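C-domain type II peptide synthetase (Streptomyces globisporus, PDB 4ZNM) belongs to the condensation-domain family of peptide synthetases, as a type II protein, and adopts the two-lobed fold of the CoA-dependent acyltransferase clan. Local coordinates at residues E189-A194 with N300-D305; A160-M165 with Q372-P377; K218-A223 with F313-T318; V72-L77 with D305-F310. All coordinates share one frame; numbering follows the deposited sequence.

Contact 1: residues E189-A194 with N300-D305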
loop_
_atom_site.group_PDB
_atom_site.type_symbol
_atom_site.label_atom_id
_atom_site.label_comp_id
_atom_site.label_asym_id
_atom_site.label_seq_id
_atom_site.Cartn_x
_atom_site.Cartn_y
_atom_site.Cartn_z
ATOM N N GLU A 189 24.297 6.657 -1.145
ATOM C CA GLU A 189 24.458 5.553 -0.220
ATOM C C GLU A 189 23.165 5.427 0.599
ATOM O O GLU A 189 22.698 6.401 1.170
ATOM C CB GLU A 189 25.677 5.784 0.685
ATOM C CG GLU A 189 26.165 4.550 1.460
ATOM C CD GLU A 189 26.758 3.459 0.563
ATOM O OE1 GLU A 189 27.153 3.749 -0.597
ATOM O OE2 GLU A 189 26.830 2.303 1.033
ATOM N N PRO A 190 22.553 4.235 0.620
ATOM C CA PRO A 190 21.287 4.214 1.342
ATOM C C PRO A 190 21.456 3.918 2.816
ATOM O O PRO A 190 22.376 3.229 3.244
ATOM C CB PRO A 190 20.514 3.087 0.649
ATOM C CG PRO A 190 21.583 2.127 0.221
ATOM C CD PRO A 190 22.834 2.949 -0.050
ATOM N N ALA A 191 20.537 4.437 3.594
ATOM C CA ALA A 191 20.420 4.017 4.977
ATOM C C ALA A 191 19.733 2.638 4.945
ATOM O O ALA A 191 18.843 2.394 4.126
ATOM C CB ALA A 191 19.628 5.021 5.776
ATOM N N GLN A 192 20.169 1.727 5.796
ATOM C CA GLN A 192 19.520 0.427 5.881
ATOM C C GLN A 192 18.301 0.453 6.827
ATOM O O GLN A 192 18.211 1.286 7.746
ATOM C CB GLN A 192 20.523 -0.612 6.355
ATOM C CG GLN A 192 21.707 -0.796 5.437
ATOM C CD GLN A 192 21.309 -1.304 4.072
ATOM O OE1 GLN A 192 20.234 -1.847 3.874
ATOM N NE2 GLN A 192 22.172 -1.098 3.118
ATOM N N HIS A 193 17.361 -0.460 6.616
ATOM C CA HIS A 193 16.175 -0.468 7.435
ATOM C C HIS A 193 16.507 -0.661 8.931
ATOM O O HIS A 193 15.797 -0.149 9.768
ATOM C CB HIS A 193 15.223 -1.557 7.007
ATOM C CG HIS A 193 13.930 -1.524 7.749
ATOM N ND1 HIS A 193 13.588 -2.471 8.687
ATOM C CD2 HIS A 193 12.908 -0.635 7.722
ATOM C CE1 HIS A 193 12.403 -2.177 9.201
ATOM N NE2 HIS A 193 11.973 -1.060 8.644
ATOM N N ALA A 194 17.598 -1.365 9.252
ATOM C CA ALA A 194 17.951 -1.605 10.634
ATOM C C ALA A 194 18.255 -0.280 11.293
ATOM O O ALA A 194 17.976 -0.092 12.468
ATOM C CB ALA A 194 19.131 -2.533 10.751
ATOM N N ASN A 300 11.147 11.312 8.087
ATOM C CA ASN A 300 12.581 11.529 8.242
ATOM C C ASN A 300 13.315 11.274 6.930
ATOM O O ASN A 300 13.500 10.125 6.535
ATOM C CB ASN A 300 13.109 10.619 9.344
ATOM C CG ASN A 300 14.547 10.886 9.672
ATOM O OD1 ASN A 300 15.265 11.508 8.888
ATOM N ND2 ASN A 300 14.989 10.408 10.842
ATOM N N SER A 301 13.764 12.344 6.276
ATOM C CA SER A 301 14.318 12.246 4.922
ATOM C C SER A 301 15.638 11.467 4.836
ATOM O O SER A 301 16.037 11.053 3.746
ATOM C CB SER A 301 14.502 13.649 4.330
ATOM O OG SER A 301 15.639 14.315 4.858
ATOM N N ARG A 302 16.313 11.242 5.963
ATOM C CA ARG A 302 17.443 10.297 5.992
ATOM C C ARG A 302 17.072 8.945 5.332
ATOM O O ARG A 302 17.931 8.256 4.800
ATOM C CB ARG A 302 17.907 10.081 7.448
ATOM C CG ARG A 302 18.836 8.907 7.720
ATOM C CD ARG A 302 20.269 9.214 7.371
ATOM N NE ARG A 302 21.158 8.086 7.669
ATOM C CZ ARG A 302 22.037 7.553 6.817
ATOM N NH1 ARG A 302 22.180 8.029 5.582
ATOM N NH2 ARG A 302 22.783 6.525 7.204
ATOM N N PHE A 303 15.801 8.558 5.377
ATOM C CA PHE A 303 15.413 7.216 4.936
ATOM C C PHE A 303 14.704 7.151 3.559
ATOM O O PHE A 303 14.139 6.131 3.191
ATOM C CB PHE A 303 14.565 6.573 6.051
ATOM C CG PHE A 303 15.326 6.445 7.339
ATOM C CD1 PHE A 303 16.321 5.502 7.464
ATOM C CD2 PHE A 303 15.103 7.301 8.379
ATOM C CE1 PHE A 303 17.065 5.401 8.620
ATOM C CE2 PHE A 303 15.856 7.214 9.532
ATOM C CZ PHE A 303 16.833 6.260 9.649
ATOM N N GLU A 304 14.833 8.195 2.747
ATOM C CA GLU A 304 14.099 8.258 1.475
ATOM C C GLU A 304 14.623 7.302 0.397
ATOM O O GLU A 304 13.909 6.991 -0.538
ATOM C CB GLU A 304 14.126 9.702 0.920
ATOM C CG GLU A 304 15.495 10.226 0.528
ATOM C CD GLU A 304 15.471 11.724 0.207
ATOM O OE1 GLU A 304 16.511 12.252 -0.243
ATOM O OE2 GLU A 304 14.410 12.364 0.404
ATOM N N ASP A 305 15.882 6.883 0.510
ATOM C CA ASP A 305 16.442 5.866 -0.370
ATOM C C ASP A 305 16.430 4.467 0.270
ATOM O O ASP A 305 17.112 3.558 -0.226
ATOM C CB ASP A 305 17.873 6.251 -0.741
ATOM C CG ASP A 305 17.931 7.572 -1.524
ATOM O OD1 ASP A 305 17.089 7.748 -2.438
ATOM O OD2 ASP A 305 18.770 8.446 -1.202
HETATM O O HOH W 1 18.216 6.257 2.636
#
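The N-terminal approach to helix 193-203, with Q192 at the N-cap position, packs on the loop between strands 288-295 and 312-319, A191 lying between R302 and F303. The methyl of A191 covers the guanidinium of R302: its CB lies 3.6 Å from CZ, over the middle of one face. The same CB is 3.7 Å from F303 CD1, reaching the ring obliquely. R302 CG, anti to the backbone N (chi1 166°), rests on one face of the F303 ring, and the bend about CB-CG (chi2 80°) turns the rest of the chain toward A191, which brings one guanidinium face under the A191 methyl. NH2 continues to a salt bridge with E195 in the first turn of the helix. Next to this, P190 CB packs 3.5 Å from D305 O.

No direct hydrogen bond joins the two segments. A water takes that place: it accepts from A191 N at 3.1 Å and donates to R302 O at 3.0 Å, with a further weak bond from D305 N. On the loop side, N300 OD1 accepts from R302 N at 3.1 Å, with the donor 35° out of the carbonyl plane, and so braces the short 3-10 segment 301-302. F303 is closed in further by an edge-to-face pair with F196. The arrangement combines an Asx turn in the loop with the N-terminal end of a helix.

Contact 2: residues A160-M165 with Q372-P377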
loop_
_atom_site.group_PDB
_atom_site.type_symbol
_atom_site.label_atom_id
_atom_site.label_comp_id
_atom_site.label_asym_id
_atom_site.label_seq_id
_atom_site.Cartn_x
_atom_site.Cartn_y
_atom_site.Cartn_z
ATOM N N ALA A 160 9.034 -4.447 2.131
ATOM C CA ALA A 160 8.908 -3.311 1.222
ATOM C C ALA A 160 7.496 -2.804 1.187
ATOM O O ALA A 160 6.553 -3.584 1.160
ATOM C CB ALA A 160 9.363 -3.726 -0.208
ATOM N N ASP A 161 7.353 -1.488 1.224
ATOM C CA ASP A 161 6.100 -0.814 0.916
ATOM C C ASP A 161 6.142 -0.153 -0.494
ATOM O O ASP A 161 7.094 -0.360 -1.254
ATOM C CB ASP A 161 5.778 0.225 2.009
ATOM C CG ASP A 161 6.922 1.257 2.250
ATOM O OD1 ASP A 161 7.794 1.464 1.365
ATOM O OD2 ASP A 161 6.902 1.900 3.343
ATOM N N ALA A 162 5.096 0.591 -0.854
ATOM C CA ALA A 162 5.007 1.160 -2.212
ATOM C C ALA A 162 6.203 2.054 -2.517
ATOM O O ALA A 162 6.809 1.953 -3.590
ATOM C CB ALA A 162 3.707 1.909 -2.401
ATOM N N TRP A 163 6.595 2.876 -1.561
ATOM C CA TRP A 163 7.724 3.791 -1.763
ATOM C C TRP A 163 9.001 2.986 -1.992
ATOM O O TRP A 163 9.813 3.292 -2.891
ATOM C CB TRP A 163 7.862 4.747 -0.557
ATOM C CG TRP A 163 9.022 5.705 -0.614
ATOM C CD1 TRP A 163 10.329 5.399 -0.494
ATOM C CD2 TRP A 163 8.956 7.132 -0.753
ATOM N NE1 TRP A 163 11.090 6.531 -0.561
ATOM C CE2 TRP A 163 10.274 7.610 -0.721
ATOM C CE3 TRP A 163 7.912 8.042 -0.916
ATOM C CZ2 TRP A 163 10.582 8.963 -0.837
ATOM C CZ3 TRP A 163 8.217 9.385 -1.036
ATOM C CH2 TRP A 163 9.544 9.833 -0.998
ATOM N N ALA A 164 9.154 1.911 -1.231
ATOM C CA ALA A 164 10.317 1.034 -1.395
ATOM C C ALA A 164 10.372 0.404 -2.778
ATOM O O ALA A 164 11.452 0.203 -3.314
ATOM C CB ALA A 164 10.324 -0.082 -0.322
HETATM N N MSE A 165 9.214 0.063 -3.341
HETATM C CA MSE A 165 9.161 -0.574 -4.665
HETATM C C MSE A 165 9.626 0.444 -5.742
HETATM O O MSE A 165 10.318 0.107 -6.681
HETATM C CB MSE A 165 7.747 -1.068 -4.991
HETATM C CG MSE A 165 7.286 -2.278 -4.207
HETATM SE SE MSE A 165 8.277 -3.882 -4.623
HETATM C CE MSE A 165 8.092 -3.876 -6.542
ATOM N N GLN A 372 -6.552 4.375 2.209
ATOM C CA GLN A 372 -5.195 4.906 2.103
ATOM C C GLN A 372 -4.864 5.485 0.758
ATOM O O GLN A 372 -5.323 5.014 -0.262
ATOM C CB GLN A 372 -4.148 3.818 2.413
ATOM C CG GLN A 372 -3.658 2.963 1.280
ATOM C CD GLN A 372 -2.434 2.148 1.671
ATOM O OE1 GLN A 372 -2.484 0.932 1.687
ATOM N NE2 GLN A 372 -1.327 2.823 1.972
ATOM N N ALA A 373 -3.990 6.475 0.789
ATOM C CA ALA A 373 -3.314 6.949 -0.402
ATOM C C ALA A 373 -1.973 6.242 -0.472
ATOM O O ALA A 373 -1.252 6.153 0.498
ATOM C CB ALA A 373 -3.138 8.483 -0.357
ATOM N N VAL A 374 -1.648 5.723 -1.637
ATOM C CA VAL A 374 -0.340 5.167 -1.884
ATOM C C VAL A 374 0.697 6.267 -1.784
ATOM O O VAL A 374 0.560 7.324 -2.397
ATOM C CB VAL A 374 -0.278 4.501 -3.275
ATOM C CG1 VAL A 374 1.119 4.000 -3.561
ATOM C CG2 VAL A 374 -1.233 3.358 -3.347
ATOM N N HIS A 375 1.746 6.001 -1.024
ATOM C CA HIS A 375 2.822 6.955 -0.837
ATOM C C HIS A 375 4.046 6.513 -1.632
ATOM O O HIS A 375 4.666 5.482 -1.361
ATOM C CB HIS A 375 3.156 7.091 0.650
ATOM C CG HIS A 375 4.315 7.992 0.920
ATOM N ND1 HIS A 375 4.204 9.367 0.960
ATOM C CD2 HIS A 375 5.618 7.713 1.159
ATOM C CE1 HIS A 375 5.391 9.894 1.206
ATOM N NE2 HIS A 375 6.266 8.911 1.331
ATOM N N ALA A 376 4.383 7.289 -2.639
ATOM C CA ALA A 376 5.485 6.940 -3.515
ATOM C C ALA A 376 6.079 8.226 -4.074
ATOM O O ALA A 376 5.349 9.179 -4.304
ATOM C CB ALA A 376 5.007 6.022 -4.632
ATOM N N PRO A 377 7.403 8.268 -4.276
ATOM C CA PRO A 377 7.968 9.534 -4.757
ATOM C C PRO A 377 7.270 10.051 -6.027
ATOM O O PRO A 377 6.717 9.262 -6.820
ATOM C CB PRO A 377 9.435 9.180 -5.024
ATOM C CG PRO A 377 9.709 8.031 -4.130
ATOM C CD PRO A 377 8.438 7.237 -4.110
HETATM O O HOH W 2 4.815 3.689 0.761
#
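W163 reaches across from the first turn of helix 162-180 to H375 and P377, which follow strand 366-373. Its CB sits 3.4 Å from H375 O. Since CG is anti to the backbone N (chi1 178°), the indole is carried out over the 372-377 segment. CG and CD2 pass P377 CD, CD2 at 3.4 Å. Farther out the six-membered ring takes P377 CG over its centre, in a CH-pi contact 3.3 Å from the centroid and 5° off the normal, although the proline is poorly ordered. CE3 and CZ3 border the imidazole of H375, whose plane is tilted 11° from the indole but slid so far that the rings barely overlap; the shortest approach there is too tight to be trusted. NE1 turns to E304 O as a donor. One residue earlier, A162 CB touches V374 CG1 at 3.5 Å.

The backbone closes through a water that accepts from W163 N at 3.0 Å and donates to H375 O at 2.8 Å. With no direct hydrogen bond between the segments, the two lobes meet here through dispersion over an aromatic plane and one bridging water, while the indole N-H is satisfied by a third segment.

Contact 3: residues K218-A223 with F313-T318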
loop_
_atom_site.group_PDB
_atom_site.type_symbol
_atom_site.label_atom_id
_atom_site.label_comp_id
_atom_site.label_asym_id
_atom_site.label_seq_id
_atom_site.Cartn_x
_atom_site.Cartn_y
_atom_site.Cartn_z
ATOM N N LYS A 218 -7.349 11.604 24.745
ATOM C CA LYS A 218 -8.498 12.523 24.722
ATOM C C LYS A 218 -9.243 12.429 23.403
ATOM O O LYS A 218 -10.454 12.296 23.381
ATOM C CB LYS A 218 -8.068 13.976 24.951
ATOM C CG LYS A 218 -7.395 14.234 26.289
ATOM C CD LYS A 218 -6.843 15.658 26.374
ATOM C CE LYS A 218 -6.254 15.940 27.752
ATOM N NZ LYS A 218 -5.638 17.295 27.852
ATOM N N ARG A 219 -8.512 12.521 22.296
ATOM C CA ARG A 219 -9.140 12.543 20.985
ATOM C C ARG A 219 -9.947 11.287 20.672
ATOM O O ARG A 219 -10.985 11.346 20.021
ATOM C CB ARG A 219 -8.085 12.719 19.911
ATOM C CG ARG A 219 -8.663 13.102 18.569
ATOM C CD ARG A 219 -9.314 14.504 18.591
ATOM N NE ARG A 219 -9.518 14.875 17.216
ATOM C CZ ARG A 219 -10.519 14.434 16.460
ATOM N NH1 ARG A 219 -11.461 13.656 16.975
ATOM N NH2 ARG A 219 -10.578 14.792 15.182
ATOM N N LEU A 220 -9.447 10.139 21.102
ATOM C CA LEU A 220 -10.093 8.877 20.798
ATOM C C LEU A 220 -10.878 8.294 21.970
ATOM O O LEU A 220 -11.242 7.116 21.966
ATOM C CB LEU A 220 -9.042 7.885 20.346
ATOM C CG LEU A 220 -8.396 8.242 19.023
ATOM C CD1 LEU A 220 -7.382 7.183 18.644
ATOM C CD2 LEU A 220 -9.424 8.452 17.906
ATOM N N GLN A 221 -11.163 9.131 22.955
ATOM C CA GLN A 221 -12.015 8.737 24.061
ATOM C C GLN A 221 -13.345 8.180 23.560
ATOM O O GLN A 221 -14.145 8.911 22.968
ATOM C CB GLN A 221 -12.270 9.926 24.972
ATOM C CG GLN A 221 -13.188 9.650 26.136
ATOM C CD GLN A 221 -12.434 9.146 27.322
ATOM O OE1 GLN A 221 -11.923 8.029 27.314
ATOM N NE2 GLN A 221 -12.333 9.976 28.355
ATOM N N GLY A 222 -13.596 6.904 23.826
ATOM C CA GLY A 222 -14.850 6.289 23.439
ATOM C C GLY A 222 -14.966 6.036 21.954
ATOM O O GLY A 222 -16.036 5.665 21.470
ATOM N N ALA A 223 -13.875 6.225 21.217
ATOM C CA ALA A 223 -13.911 5.973 19.805
ATOM C C ALA A 223 -13.795 4.467 19.515
ATOM O O ALA A 223 -13.088 3.721 20.213
ATOM C CB ALA A 223 -12.814 6.718 19.111
ATOM N N PHE A 313 -0.332 2.655 10.544
ATOM C CA PHE A 313 -1.776 2.654 10.775
ATOM C C PHE A 313 -2.130 3.871 11.628
ATOM O O PHE A 313 -1.569 4.054 12.707
ATOM C CB PHE A 313 -2.114 1.316 11.463
ATOM C CG PHE A 313 -3.570 0.979 11.574
ATOM C CD1 PHE A 313 -4.200 0.210 10.601
ATOM C CD2 PHE A 313 -4.290 1.358 12.711
ATOM C CE1 PHE A 313 -5.525 -0.175 10.737
ATOM C CE2 PHE A 313 -5.616 0.985 12.857
ATOM C CZ PHE A 313 -6.230 0.208 11.864
ATOM N N LEU A 314 -3.008 4.729 11.120
ATOM C CA LEU A 314 -3.218 6.054 11.690
ATOM C C LEU A 314 -4.723 6.358 11.787
ATOM O O LEU A 314 -5.392 6.560 10.769
ATOM C CB LEU A 314 -2.522 7.111 10.835
ATOM C CG LEU A 314 -2.702 8.568 11.271
ATOM C CD1 LEU A 314 -2.075 8.796 12.647
ATOM C CD2 LEU A 314 -2.140 9.545 10.230
ATOM N N PRO A 315 -5.273 6.371 13.004
ATOM C CA PRO A 315 -6.735 6.523 13.057
ATOM C C PRO A 315 -7.190 7.972 12.904
ATOM O O PRO A 315 -6.641 8.878 13.532
ATOM C CB PRO A 315 -7.098 5.957 14.431
ATOM C CG PRO A 315 -5.836 5.979 15.223
ATOM C CD PRO A 315 -4.707 5.874 14.267
ATOM N N LEU A 316 -8.187 8.163 12.045
ATOM C CA LEU A 316 -8.730 9.490 11.728
ATOM C C LEU A 316 -10.160 9.549 12.215
ATOM O O LEU A 316 -11.020 8.872 11.656
ATOM C CB LEU A 316 -8.678 9.759 10.217
ATOM C CG LEU A 316 -7.285 9.685 9.607
ATOM C CD1 LEU A 316 -7.275 9.970 8.133
ATOM C CD2 LEU A 316 -6.326 10.611 10.308
ATOM N N ARG A 317 -10.399 10.334 13.262
ATOM C CA ARG A 317 -11.735 10.468 13.829
ATOM C C ARG A 317 -12.331 11.816 13.512
ATOM O O ARG A 317 -11.776 12.823 13.904
ATOM C CB ARG A 317 -11.701 10.304 15.334
ATOM C CG ARG A 317 -13.074 10.392 15.976
ATOM C CD ARG A 317 -12.984 10.201 17.467
ATOM N NE ARG A 317 -14.292 9.948 18.084
ATOM C CZ ARG A 317 -14.509 9.933 19.395
ATOM N NH1 ARG A 317 -13.526 10.179 20.245
ATOM N NH2 ARG A 317 -15.702 9.643 19.867
ATOM N N THR A 318 -13.479 11.818 12.840
ATOM C CA THR A 318 -14.164 13.060 12.484
ATOM C C THR A 318 -15.630 12.997 12.867
ATOM O O THR A 318 -16.298 11.964 12.692
ATOM C CB THR A 318 -14.064 13.338 10.976
ATOM O OG1 THR A 318 -12.701 13.245 10.578
ATOM C CG2 THR A 318 -14.575 14.741 10.628
#
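Two arginines reach past each other between the C-terminal end of helix 207-219 and strand 312-319, half of a two-stranded antiparallel sheet with strand 288-295. R219 and R317 each give a guanidinium N-H to the other's backbone carbonyl, and their guanidinium planes stand 25° apart. R317 is extended from CG to NE, with CG anti to the backbone N (chi1 -178°), so it spans the gap to the helix end and the type II turn L220-A223 that follows it. NH1 grips one carbonyl oxygen of each, R219 O at 2.8 Å, close to the guanidinium plane, and Q221 O at 3.1 Å, farther out of it. A positive group at these carbonyls would be expected to suit the end of the helix dipole.

R219 bends at chi2 and returns the bond: its NH2 lies 2.6 Å from R317 O, approaching nearly in line with the C=O although the oxygen is tilted from the guanidinium plane. Each arginine also has an acidic partner, E339 for R219 and D288 for R317, which should offset the like charges.

Over one face of the R317 guanidinium, offset toward the rim, lies A223 CB, 3.6 Å from CZ. L220 slides along the aliphatic part of R317 in the opposite direction, with CD2 3.9 Å from R317 CB. Its other methyl, CD1, turns to the strand and meets P315 CG, also at 3.9 Å.

Contact 4: residues V72-L77 with D305-F310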
loop_
_atom_site.group_PDB
_atom_site.type_symbol
_atom_site.label_atom_id
_atom_site.label_comp_id
_atom_site.label_asym_id
_atom_site.label_seq_id
_atom_site.Cartn_x
_atom_site.Cartn_y
_atom_site.Cartn_z
ATOM N N VAL A 72 21.879 -7.159 -2.744
ATOM C CA VAL A 72 23.060 -6.937 -1.920
ATOM C C VAL A 72 22.964 -5.537 -1.318
ATOM O O VAL A 72 23.313 -5.332 -0.172
ATOM C CB VAL A 72 24.337 -7.091 -2.693
ATOM C CG1 VAL A 72 25.510 -6.564 -1.888
ATOM C CG2 VAL A 72 24.557 -8.563 -3.109
ATOM N N ARG A 73 22.486 -4.589 -2.114
ATOM C CA ARG A 73 22.409 -3.184 -1.713
ATOM C C ARG A 73 21.493 -2.910 -0.514
ATOM O O ARG A 73 21.795 -2.052 0.310
ATOM C CB ARG A 73 21.924 -2.367 -2.906
ATOM C CG ARG A 73 21.639 -0.914 -2.629
ATOM C CD ARG A 73 21.445 -0.163 -3.934
ATOM N NE ARG A 73 21.002 1.196 -3.686
ATOM C CZ ARG A 73 21.807 2.242 -3.532
ATOM N NH1 ARG A 73 23.132 2.120 -3.643
ATOM N NH2 ARG A 73 21.272 3.429 -3.284
ATOM N N HIS A 74 20.377 -3.627 -0.437
ATOM C CA HIS A 74 19.336 -3.353 0.560
ATOM C C HIS A 74 19.155 -4.534 1.521
ATOM O O HIS A 74 18.594 -5.577 1.150
ATOM C CB HIS A 74 18.006 -3.049 -0.122
ATOM C CG HIS A 74 18.026 -1.796 -0.935
ATOM N ND1 HIS A 74 18.155 -0.544 -0.366
ATOM C CD2 HIS A 74 17.950 -1.597 -2.276
ATOM C CE1 HIS A 74 18.179 0.369 -1.325
ATOM N NE2 HIS A 74 18.050 -0.246 -2.491
ATOM N N GLU A 75 19.600 -4.356 2.758
ATOM C CA GLU A 75 19.478 -5.416 3.783
ATOM C C GLU A 75 18.054 -5.900 4.011
ATOM O O GLU A 75 17.849 -7.078 4.281
ATOM C CB GLU A 75 20.031 -4.949 5.130
ATOM C CG GLU A 75 21.519 -4.947 5.157
ATOM C CD GLU A 75 22.124 -4.379 6.432
ATOM O OE1 GLU A 75 21.374 -4.035 7.389
ATOM O OE2 GLU A 75 23.376 -4.287 6.453
ATOM N N ALA A 76 17.074 -5.007 3.930
ATOM C CA ALA A 76 15.697 -5.421 4.128
ATOM C C ALA A 76 15.329 -6.541 3.157
ATOM O O ALA A 76 14.473 -7.350 3.472
ATOM C CB ALA A 76 14.744 -4.255 3.962
ATOM N N LEU A 77 15.972 -6.582 1.985
ATOM C CA LEU A 77 15.627 -7.575 0.959
ATOM C C LEU A 77 16.296 -8.926 1.193
ATOM O O LEU A 77 16.134 -9.844 0.390
ATOM C CB LEU A 77 16.025 -7.092 -0.449
ATOM C CG LEU A 77 15.277 -5.852 -0.974
ATOM C CD1 LEU A 77 15.714 -5.504 -2.377
ATOM C CD2 LEU A 77 13.800 -6.074 -0.939
ATOM N N ASP A 305 15.882 6.883 0.510
ATOM C CA ASP A 305 16.442 5.866 -0.370
ATOM C C ASP A 305 16.430 4.467 0.270
ATOM O O ASP A 305 17.112 3.558 -0.226
ATOM C CB ASP A 305 17.873 6.251 -0.741
ATOM C CG ASP A 305 17.931 7.572 -1.524
ATOM O OD1 ASP A 305 17.089 7.748 -2.438
ATOM O OD2 ASP A 305 18.770 8.446 -1.202
ATOM N N THR A 306 15.690 4.321 1.372
ATOM C CA THR A 306 15.735 3.096 2.184
ATOM C C THR A 306 14.621 2.123 1.835
ATOM O O THR A 306 13.438 2.489 1.877
ATOM C CB THR A 306 15.608 3.381 3.690
ATOM O OG1 THR A 306 16.670 4.240 4.110
ATOM C CG2 THR A 306 15.684 2.058 4.504
ATOM N N VAL A 307 15.002 0.878 1.576
ATOM C CA VAL A 307 14.033 -0.202 1.364
ATOM C C VAL A 307 13.628 -0.792 2.699
ATOM O O VAL A 307 14.458 -1.163 3.555
ATOM C CB VAL A 307 14.601 -1.257 0.387
ATOM C CG1 VAL A 307 13.676 -2.480 0.249
ATOM C CG2 VAL A 307 14.838 -0.615 -0.976
ATOM N N GLY A 308 12.317 -0.835 2.882
ATOM C CA GLY A 308 11.685 -1.362 4.075
ATOM C C GLY A 308 10.187 -1.052 4.022
ATOM O O GLY A 308 9.719 -0.387 3.102
ATOM N N SER A 309 9.434 -1.510 5.001
ATOM C CA SER A 309 8.021 -1.154 5.095
ATOM C C SER A 309 7.814 -0.189 6.270
ATOM O O SER A 309 7.836 -0.565 7.446
ATOM C CB SER A 309 7.177 -2.418 5.218
ATOM O OG SER A 309 5.813 -2.083 5.147
ATOM N N PHE A 310 7.596 1.072 5.915
ATOM C CA PHE A 310 7.531 2.188 6.850
ATOM C C PHE A 310 6.118 2.588 7.224
ATOM O O PHE A 310 5.933 3.417 8.098
ATOM C CB PHE A 310 8.236 3.416 6.221
ATOM C CG PHE A 310 9.732 3.311 6.216
ATOM C CD1 PHE A 310 10.372 2.385 5.423
ATOM C CD2 PHE A 310 10.499 4.162 6.985
ATOM C CE1 PHE A 310 11.751 2.293 5.407
ATOM C CE2 PHE A 310 11.871 4.070 6.975
ATOM C CZ PHE A 310 12.498 3.134 6.193
HETATM O O HOH W 3 18.542 3.589 -2.817
HETATM O O HOH W 4 17.789 0.205 2.299
HETATM O O HOH W 5 17.214 -2.003 4.059
#
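V307 of the loop between strands 288-295 and 312-319 fits against H74, A76 and L77, just past the end of helix 60-73. The aromatic contact is a CH-pi one: V307 CG2 points at the H74 imidazole 3.3 Å from its centroid and 6° off the normal. R73 CG covers the opposite face, offset toward the rim. The ring's rotation is set by polar partners at both nitrogens, D171 hydrogen-bonded to NE2 and a water at ND1; D305 O lies near the ring plane, close to CE1.

Apolar packing uses the other branch of the valine. CG1, anti to the backbone N (chi1 174°), is turned to L77, whose CD2 it meets at 3.8 Å. A76 CB comes close to the loop backbone, 3.1 Å from V307 O.

All the polar links between the segments pass through waters. One joins R73 NH2 to D305 O. A second lies 2.8 Å from H74 ND1 and accepts from V307 N at 3.0 Å. The third accepts from A76 N and donates to V307 O at 2.9 Å. Two of these waters therefore serve the backbone N and O of one residue, V307.

The buried loop is wedged between the end of helix 60-73 and helix 162-180, against whose V167 and I168 V307 packs; D171 of that same helix takes the R73 salt bridge as well as H74.

The 296-311 loop region ties three of the contacts together. Contacts 1 and 4 share D305 and have centres 8 Å apart; Q192 OE1 receives E75 N at 2.8 Å, and A191 O lies 2.9 Å from T306 OG1. Contact 2, centred about 13 Å from contact 4, joins it through D161, whose OD2 is 2.8 Å from F310 N. D161 fits the aspartate, and H157 the second histidine, of the HHxxxD signature of condensation domains; D161 also forms a salt bridge with R298. Contact 3 stands apart, its centre 24 Å or more from the others, although only two residues separate 305-310 from 313-318. A sodium ion lies about 10 Å from the L77 side chain.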